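Local coordinates for MdbA protein (Corynebacterium matruchotii ATCC 14266, PDB 6BO0) that is a thioredoxin-fold thiol-disulfide oxidoreductase of the DsbA family that probably forms disulfide bonds in exported proteins, at residues F81-K84 with H89-K92; I100-S105 with G152-E157; K167-D172 with S179-I184. All coordinates share one frame; numbering follows the deposited sequence. Where two conformers were deposited one is given.

Contact 1. Residues F81-K84 with H89-K92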
loop_
_atom_site.group_PDB
_atom_site.type_symbol
_atom_site.label_atom_id
_atom_site.label_comp_id
_atom_site.label_asym_id
_atom_site.label_seq_id
_atom_site.Cartn_x
_atom_site.Cartn_y
_atom_site.Cartn_z
ATOM N N PHE A 81 -6.525 -11.405 3.122
ATOM C CA PHE A 81 -7.197 -12.692 2.885
ATOM C C PHE A 81 -6.307 -13.783 2.298
ATOM O O PHE A 81 -6.555 -14.969 2.522
ATOM C CB PHE A 81 -8.426 -12.514 1.972
ATOM C CG PHE A 81 -9.694 -12.110 2.698
ATOM C CD1 PHE A 81 -9.664 -11.375 3.881
ATOM C CD2 PHE A 81 -10.938 -12.460 2.169
ATOM C CE1 PHE A 81 -10.845 -11.032 4.537
ATOM C CE2 PHE A 81 -12.110 -12.113 2.815
ATOM C CZ PHE A 81 -12.068 -11.400 3.998
ATOM N N LEU A 82 -5.258 -13.396 1.571
ATOM C CA LEU A 82 -4.401 -14.439 0.989
ATOM C C LEU A 82 -3.630 -15.206 2.050
ATOM O O LEU A 82 -3.083 -16.274 1.747
ATOM C CB LEU A 82 -3.480 -13.860 -0.075
ATOM C CG LEU A 82 -4.104 -13.885 -1.479
ATOM C CD1 LEU A 82 -5.324 -12.975 -1.602
ATOM C CD2 LEU A 82 -3.067 -13.577 -2.535
ATOM N N ASP A 83 -3.575 -14.700 3.284
ATOM C CA ASP A 83 -2.944 -15.468 4.331
ATOM C C ASP A 83 -3.861 -16.576 4.901
ATOM O O ASP A 83 -3.404 -17.364 5.721
ATOM C CB ASP A 83 -2.459 -14.559 5.489
ATOM C CG ASP A 83 -1.160 -13.819 5.194
ATOM O OD1 ASP A 83 -0.580 -13.982 4.091
ATOM O OD2 ASP A 83 -0.723 -13.087 6.122
ATOM N N LYS A 84 -5.125 -16.589 4.505
ATOM C CA LYS A 84 -6.057 -17.642 4.891
ATOM C C LYS A 84 -6.132 -17.806 6.400
ATOM O O LYS A 84 -6.202 -18.934 6.922
ATOM C CB LYS A 84 -5.663 -18.928 4.194
ATOM C CG LYS A 84 -5.682 -18.826 2.679
ATOM C CD LYS A 84 -5.353 -20.156 2.008
ATOM C CE LYS A 84 -6.446 -21.180 2.179
ATOM N NZ LYS A 84 -5.910 -22.464 1.681
ATOM N N HIS A 89 2.602 -13.781 4.751
ATOM C CA HIS A 89 3.198 -12.704 4.016
ATOM C C HIS A 89 2.319 -11.470 3.928
ATOM O O HIS A 89 2.789 -10.331 4.031
ATOM C CB HIS A 89 3.591 -13.159 2.612
ATOM C CG HIS A 89 4.400 -12.145 1.894
ATOM N ND1 HIS A 89 5.741 -11.961 2.167
ATOM C CD2 HIS A 89 4.053 -11.257 0.934
ATOM C CE1 HIS A 89 6.177 -10.980 1.398
ATOM N NE2 HIS A 89 5.174 -10.530 0.652
ATOM N N SER A 90 1.023 -11.684 3.703
ATOM C CA SER A 90 0.148 -10.525 3.546
ATOM C C SER A 90 0.111 -9.673 4.808
ATOM O O SER A 90 0.094 -8.431 4.753
ATOM C CB SER A 90 -1.261 -10.939 3.150
ATOM O OG SER A 90 -1.249 -11.678 1.934
ATOM N N ASN A 91 0.104 -10.350 5.963
ATOM C CA ASN A 91 0.150 -9.658 7.240
ATOM C C ASN A 91 1.504 -9.024 7.518
ATOM O O ASN A 91 1.564 -7.887 8.011
ATOM C CB ASN A 91 -0.202 -10.620 8.369
ATOM C CG ASN A 91 -1.705 -10.729 8.553
ATOM O OD1 ASN A 91 -2.335 -9.798 9.061
ATOM N ND2 ASN A 91 -2.290 -11.839 8.125
ATOM N N LYS A 92 2.587 -9.732 7.251
ATOM C CA LYS A 92 3.915 -9.174 7.552
ATOM C C LYS A 92 4.218 -7.970 6.658
ATOM O O LYS A 92 4.625 -6.907 7.137
ATOM C CB LYS A 92 4.982 -10.250 7.448
ATOM C CG LYS A 92 4.835 -11.375 8.490
ATOM C CD LYS A 92 5.647 -12.608 8.142
ATOM C CE LYS A 92 5.222 -13.803 8.955
ATOM N NZ LYS A 92 5.992 -15.011 8.570
#

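Contact 2. Residues I100-S105 with G152-E157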
loop_
_atom_site.group_PDB
_atom_site.type_symbol
_atom_site.label_atom_id
_atom_site.label_comp_id
_atom_site.label_asym_id
_atom_site.label_seq_id
_atom_site.Cartn_x
_atom_site.Cartn_y
_atom_site.Cartn_z
ATOM N N ILE A 100 5.259 2.200 8.143
ATOM C CA ILE A 100 5.858 3.316 7.417
ATOM C C ILE A 100 4.796 4.394 7.113
ATOM O O ILE A 100 5.048 5.589 7.272
ATOM C CB ILE A 100 6.540 2.818 6.130
ATOM C CG1 ILE A 100 7.645 1.816 6.459
ATOM C CG2 ILE A 100 7.068 3.939 5.298
ATOM C CD1 ILE A 100 8.191 1.075 5.265
ATOM N N ALA A 101 3.617 3.963 6.685
ATOM C CA ALA A 101 2.546 4.914 6.392
ATOM C C ALA A 101 2.201 5.765 7.598
ATOM O O ALA A 101 1.922 6.958 7.447
ATOM C CB ALA A 101 1.302 4.192 5.916
ATOM N N LYS A 102 2.151 5.140 8.765
ATOM C CA LYS A 102 1.707 5.822 9.967
ATOM C C LYS A 102 2.799 6.715 10.567
ATOM O O LYS A 102 2.512 7.824 11.036
ATOM C CB LYS A 102 1.234 4.799 11.006
ATOM C CG LYS A 102 0.510 5.438 12.187
ATOM C CD LYS A 102 -0.019 4.416 13.167
ATOM C CE LYS A 102 -0.789 5.146 14.238
ATOM N NZ LYS A 102 -1.456 4.291 15.231
ATOM N N ASP A 103 4.052 6.236 10.556
ATOM C CA ASP A 103 5.151 6.899 11.291
ATOM C C ASP A 103 6.197 7.571 10.457
ATOM O O ASP A 103 7.081 8.243 11.009
ATOM C CB ASP A 103 5.983 5.897 12.071
ATOM C CG ASP A 103 5.315 5.382 13.257
ATOM O OD1 ASP A 103 4.107 5.563 13.457
ATOM O OD2 ASP A 103 6.050 4.744 14.059
ATOM N N ASP A 104 6.178 7.378 9.159
ATOM C CA ASP A 104 7.275 7.762 8.333
ATOM C C ASP A 104 6.783 8.604 7.155
ATOM O O ASP A 104 5.668 9.115 7.179
ATOM C CB ASP A 104 8.089 6.521 7.921
ATOM C CG ASP A 104 9.588 6.782 7.869
ATOM O OD1 ASP A 104 10.025 7.573 6.997
ATOM O OD2 ASP A 104 10.320 6.212 8.696
ATOM N N SER A 105 7.642 8.823 6.177
ATOM C CA SER A 105 7.342 9.769 5.119
ATOM C C SER A 105 6.570 9.111 3.968
ATOM O O SER A 105 6.636 7.898 3.716
ATOM C CB SER A 105 8.618 10.395 4.547
ATOM O OG SER A 105 9.358 9.422 3.830
ATOM N N GLY A 152 7.109 -5.728 15.295
ATOM C CA GLY A 152 5.688 -5.949 15.101
ATOM C C GLY A 152 4.807 -5.096 15.985
ATOM O O GLY A 152 3.721 -5.494 16.384
ATOM N N THR A 153 5.257 -3.887 16.254
ATOM C CA THR A 153 4.528 -2.970 17.113
ATOM C C THR A 153 3.085 -2.764 16.649
ATOM O O THR A 153 2.166 -2.675 17.466
ATOM C CB THR A 153 5.315 -1.649 17.250
ATOM O OG1 THR A 153 6.618 -1.942 17.773
ATOM C CG2 THR A 153 4.582 -0.641 18.125
ATOM N N TYR A 154 2.894 -2.691 15.327
ATOM C CA TYR A 154 1.567 -2.481 14.775
ATOM C C TYR A 154 0.934 -3.740 14.201
ATOM O O TYR A 154 -0.076 -3.635 13.472
ATOM C CB TYR A 154 1.587 -1.372 13.724
ATOM C CG TYR A 154 1.955 -0.005 14.268
ATOM C CD1 TYR A 154 1.349 0.540 15.398
ATOM C CD2 TYR A 154 2.877 0.762 13.605
ATOM C CE1 TYR A 154 1.692 1.822 15.833
ATOM C CE2 TYR A 154 3.204 2.026 14.003
ATOM C CZ TYR A 154 2.630 2.552 15.126
ATOM O OH TYR A 154 2.979 3.824 15.503
ATOM N N SER A 155 1.450 -4.926 14.500
ATOM C CA SER A 155 0.844 -6.135 13.954
ATOM C C SER A 155 -0.614 -6.298 14.283
ATOM O O SER A 155 -1.431 -6.629 13.425
ATOM C CB SER A 155 1.626 -7.358 14.399
ATOM O OG SER A 155 2.921 -7.352 13.804
ATOM N N ASP A 156 -0.979 -6.052 15.527
ATOM C CA ASP A 156 -2.364 -6.218 15.912
ATOM C C ASP A 156 -3.245 -5.103 15.345
ATOM O O ASP A 156 -4.370 -5.356 14.909
ATOM C CB ASP A 156 -2.453 -6.325 17.425
ATOM C CG ASP A 156 -1.886 -7.661 17.956
ATOM O OD1 ASP A 156 -1.634 -8.598 17.154
ATOM O OD2 ASP A 156 -1.706 -7.777 19.178
ATOM N N GLU A 157 -2.738 -3.876 15.337
ATOM C CA GLU A 157 -3.453 -2.766 14.724
ATOM C C GLU A 157 -3.723 -3.068 13.248
ATOM O O GLU A 157 -4.823 -2.839 12.734
ATOM C CB GLU A 157 -2.626 -1.523 14.896
ATOM C CG GLU A 157 -3.284 -0.224 14.482
ATOM C CD GLU A 157 -2.579 0.983 15.092
ATOM O OE1 GLU A 157 -2.395 1.018 16.324
ATOM O OE2 GLU A 157 -2.227 1.912 14.372
HETATM O O HOH W 1 0.740 4.726 17.157
HETATM O O HOH W 2 -1.084 3.027 17.842
#

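Contact 3. Residues K167-D172 with S179-I184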
loop_
_atom_site.group_PDB
_atom_site.type_symbol
_atom_site.label_atom_id
_atom_site.label_comp_id
_atom_site.label_asym_id
_atom_site.label_seq_id
_atom_site.Cartn_x
_atom_site.Cartn_y
_atom_site.Cartn_z
ATOM N N LYS A 167 -14.528 -5.599 5.613
ATOM C CA LYS A 167 -15.918 -5.294 5.978
ATOM C C LYS A 167 -16.464 -4.160 5.110
ATOM O O LYS A 167 -17.603 -4.216 4.643
ATOM C CB LYS A 167 -15.998 -4.917 7.449
ATOM C CG LYS A 167 -15.811 -6.109 8.380
ATOM C CD LYS A 167 -15.700 -5.711 9.845
ATOM C CE LYS A 167 -15.256 -6.914 10.669
ATOM N NZ LYS A 167 -15.079 -6.623 12.116
ATOM N N LYS A 168 -15.661 -3.119 4.899
ATOM C CA LYS A 168 -16.076 -2.005 4.058
ATOM C C LYS A 168 -16.292 -2.452 2.619
ATOM O O LYS A 168 -17.257 -2.048 1.972
ATOM C CB LYS A 168 -15.061 -0.859 4.126
ATOM C CG LYS A 168 -15.511 0.380 3.373
ATOM C CD LYS A 168 -14.559 1.555 3.541
ATOM C CE LYS A 168 -14.895 2.732 2.642
ATOM N NZ LYS A 168 -16.299 3.182 2.777
ATOM N N LEU A 169 -15.392 -3.274 2.092
ATOM C CA LEU A 169 -15.525 -3.743 0.732
ATOM C C LEU A 169 -16.808 -4.540 0.558
ATOM O O LEU A 169 -17.520 -4.376 -0.432
ATOM C CB LEU A 169 -14.296 -4.585 0.357
ATOM C CG LEU A 169 -14.322 -5.215 -1.031
ATOM C CD1 LEU A 169 -14.541 -4.169 -2.119
ATOM C CD2 LEU A 169 -13.054 -6.003 -1.291
ATOM N N GLU A 170 -17.098 -5.413 1.517
ATOM C CA GLU A 170 -18.300 -6.226 1.451
ATOM C C GLU A 170 -19.547 -5.345 1.433
ATOM O O GLU A 170 -20.477 -5.597 0.665
ATOM C CB GLU A 170 -18.317 -7.207 2.622
ATOM C CG GLU A 170 -19.467 -8.204 2.571
ATOM C CD GLU A 170 -19.299 -9.346 3.556
ATOM O OE1 GLU A 170 -18.887 -9.090 4.705
ATOM O OE2 GLU A 170 -19.588 -10.499 3.176
ATOM N N LYS A 171 -19.556 -4.299 2.256
ATOM C CA LYS A 171 -20.710 -3.400 2.355
ATOM C C LYS A 171 -20.874 -2.521 1.111
ATOM O O LYS A 171 -21.995 -2.258 0.690
ATOM C CB LYS A 171 -20.530 -2.497 3.582
ATOM C CG LYS A 171 -21.665 -1.542 3.917
ATOM C CD LYS A 171 -21.349 -0.825 5.226
ATOM C CE LYS A 171 -21.971 0.557 5.316
ATOM N NZ LYS A 171 -21.430 1.311 6.484
ATOM N N ASP A 172 -19.768 -2.032 0.555
ATOM C CA ASP A 172 -19.810 -0.999 -0.488
ATOM C C ASP A 172 -19.863 -1.559 -1.891
ATOM O O ASP A 172 -20.284 -0.875 -2.827
ATOM C CB ASP A 172 -18.556 -0.138 -0.417
ATOM C CG ASP A 172 -18.544 0.824 0.756
ATOM O OD1 ASP A 172 -19.513 0.876 1.548
ATOM O OD2 ASP A 172 -17.534 1.551 0.867
ATOM N N SER A 179 -9.658 -9.074 -4.373
ATOM C CA SER A 179 -8.824 -7.952 -4.683
ATOM C C SER A 179 -8.143 -8.232 -6.008
ATOM O O SER A 179 -8.047 -9.384 -6.412
ATOM C CB SER A 179 -7.742 -7.734 -3.590
ATOM O OG SER A 179 -7.012 -8.902 -3.292
ATOM N N PRO A 180 -7.664 -7.174 -6.691
ATOM C CA PRO A 180 -7.829 -5.759 -6.387
ATOM C C PRO A 180 -9.226 -5.256 -6.701
ATOM O O PRO A 180 -9.898 -5.790 -7.585
ATOM C CB PRO A 180 -6.794 -5.062 -7.291
ATOM C CG PRO A 180 -6.698 -5.982 -8.468
ATOM C CD PRO A 180 -6.910 -7.379 -7.935
ATOM N N ARG A 181 -9.637 -4.187 -6.020
ATOM C CA ARG A 181 -10.899 -3.501 -6.335
ATOM C C ARG A 181 -10.664 -2.018 -6.236
ATOM O O ARG A 181 -9.953 -1.580 -5.333
ATOM C CB ARG A 181 -12.016 -3.903 -5.347
ATOM C CG ARG A 181 -12.153 -5.390 -5.144
ATOM C CD ARG A 181 -12.815 -6.100 -6.292
ATOM N NE ARG A 181 -14.250 -5.867 -6.244
ATOM C CZ ARG A 181 -15.112 -6.456 -5.425
ATOM N NH1 ARG A 181 -14.740 -7.455 -4.627
ATOM N NH2 ARG A 181 -16.378 -6.078 -5.444
ATOM N N VAL A 182 -11.247 -1.251 -7.149
ATOM C CA VAL A 182 -11.118 0.192 -7.168
ATOM C C VAL A 182 -12.482 0.826 -7.222
ATOM O O VAL A 182 -13.338 0.409 -8.016
ATOM C CB VAL A 182 -10.276 0.661 -8.376
ATOM C CG1 VAL A 182 -10.155 2.176 -8.428
ATOM C CG2 VAL A 182 -8.915 -0.007 -8.340
ATOM N N PHE A 183 -12.662 1.837 -6.371
ATOM C CA PHE A 183 -13.875 2.645 -6.345
ATOM C C PHE A 183 -13.482 4.099 -6.542
ATOM O O PHE A 183 -12.498 4.556 -5.964
ATOM C CB PHE A 183 -14.630 2.525 -5.007
ATOM C CG PHE A 183 -15.183 1.170 -4.732
ATOM C CD1 PHE A 183 -14.348 0.103 -4.431
ATOM C CD2 PHE A 183 -16.553 0.962 -4.712
ATOM C CE1 PHE A 183 -14.879 -1.146 -4.179
ATOM C CE2 PHE A 183 -17.072 -0.275 -4.455
ATOM C CZ PHE A 183 -16.238 -1.334 -4.186
ATOM N N ILE A 184 -14.249 4.829 -7.350
ATOM C CA ILE A 184 -14.092 6.272 -7.492
ATOM C C ILE A 184 -15.373 6.933 -6.990
ATOM O O ILE A 184 -16.453 6.645 -7.496
ATOM C CB ILE A 184 -13.815 6.703 -8.949
ATOM C CG1 ILE A 184 -12.515 6.061 -9.474
ATOM C CG2 ILE A 184 -13.766 8.223 -9.048
ATOM C CD1 ILE A 184 -12.211 6.342 -10.928
#

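Contact 1. Residues F81-K84 with H89-K92
Asp83 reaches from a short 3-10 turn into the start of helix 89-103 and takes hydrogen bonds from both Ser90 and Asn91. The two carboxylate oxygens divide the work. Asp83 OD1 receives Ser90 N at 2.8 Å, on its syn side and moderately tilted out of the carboxylate plane. Asp83 OD2 is gripped twice by Asn91. Asn91 N, 2.9 Å from Asp83 OD2, lies well above the carboxylate plane (38° out of it), whereas Asn91 ND2 approaches Asp83 OD2 at 2.8 Å on the anti side; both come from the same face. Gly88 N, just before the helix, is a further donor to Asp83 OD2. This places the carboxylate close against backbone N-H groups at the helix's N-terminal end. Asp83 CG lies beside its own backbone N (chi1 -78°), an orientation that carries the group across to the helix. The amide of Asn91 is turned 44° from the carboxylate plane, and its OD1 is held by Asn80, so both ends of that amide are fixed.

Next to this tightly bonded, buried centre, the contact thins out at Leu82. Its CB comes only to 3.7 Å from Ser90 OG, and the residue is exposed. The hydroxyl of Ser90, although its OG packs at 3.2 Å from Asp83 OD1, has its main polar partner in Asp46, whose other oxygen bonds Leu82 N. Asp46 thus ties the turn to the helix by a second route. The loop joining strand 72-78 to helix 89-103 is thereby pinned where the chain enters the helical region. With several N-H donors and the positive end of the helix dipole facing it, the Asp83 carboxylate is probably stabilised in its ionised form.

Contact 2. Residues I100-S105 with G152-E157
Lys102 and Glu157 meet in a salt bridge, with Lys102 NZ 2.6 Å from Glu157 OE2 on its syn lone pair. Both chains are extended: CG of Lys102 lies anti to the backbone N (chi1 -169°) and the following torsions are also near 180°, which brings the ammonium group across to the other helix at about a right angle to Glu157. On the way Lys102 CD passes over one face of the Tyr154 ring, 4.2 Å from the centroid, in a CH-pi contact. Two waters complete the grip on NZ, one linking it to Tyr154 OH and the other to Glu157 OE1. The contact lies in the helical insertion of the thioredoxin fold that DsbA relatives share, joining the C-terminal turn of helix 89-103 to the start of helix 155-172, which runs on from there to the sheet. Tyr154 occupies the N-cap position, following a Schellman motif at Gly152. Tyr154 CG lies beside its own backbone N (chi1 -64°), which carries the ring across to helix 89-103, and Tyr154 OH donates to the syn lone pair of Asp103 OD1 at 2.9 Å; carboxylate and ring stand nearly perpendicular (84°). Lys148 NZ makes a salt bridge with Asp103 OD2 and a hydrogen bond with Tyr154 OH, while Tyr98 OH holds Glu157 OE2.

Contact 3. Residues K167-D172 with S179-I184
Arg181 lies folded against Leu169, whose two methyls touch its CB, CG and guanidinium. Arg181 CB is 4.1 Å from Leu169 CD1, and Arg181 CG is 4.0 Å from Leu169 CD2. From CG the chain bends twice, at chi2 (-75°) and chi3 (-77°), and this curl brings the guanidinium back against the leucine. At NE the chain meets Glu188 in a salt bridge rather than anything on the helix. The flat end then turns a face to Leu169: Leu169 CD1 stands 4.0 Å above the guanidinium plane of Arg181, over its centre. At the tip, Arg181 NH1 lies 4.0 Å from Leu169 CD2 and bonds Gln176 O and Ser178 OG, and NH2 pairs with Asp174, all in the loop leading to the strand.

The same Leu169 CD1 also meets the neighbouring Phe183 at the edge of its ring, 3.7 Å from Phe183 CE1. At another corner of that ring, Phe183 CE2 lies 3.7 Å from Asp172 O. The carboxylate of Asp172 is engaged by Lys168, whose NZ is 2.8 Å from Asp172 OD2.

The axis of segment 167-172 crosses that of strand 181-184 at 63°; it is the end of a helix laid on the sheet of the thioredoxin fold. Just upstream of the strand, a cis peptide precedes Pro180, the cis-proline feature of this fold, and that proline touches Cys52. Glu188 and Asp174 probably balance the charge of the buried guanidinium, the bonds at its rim fix its rotation, and the methyl of Leu169 lies over a face, where no N-H points.

In the fold
Contacts 1 and 3 are largely buried, whereas contact 2 lies at the surface. Helix 89-103 is shared: contact 1 holds its first turn to the preceding loop and contact 2 its last turn to helix 155-172. That second helix is also shared, its start serving contact 2 and its end contact 3, so helix 155-172 leads from the surface contact to the sheet. Chemistry follows place. Contact 1 rests on hydrogen bonds to one buried carboxylate; contact 2 adds waters and a salt bridge between long side chains; contact 3 has no hydrogen bond across it and depends on a leucine packed between a phenylalanine ring edge and the face of a guanidinium whose polar partners lie outside the contact.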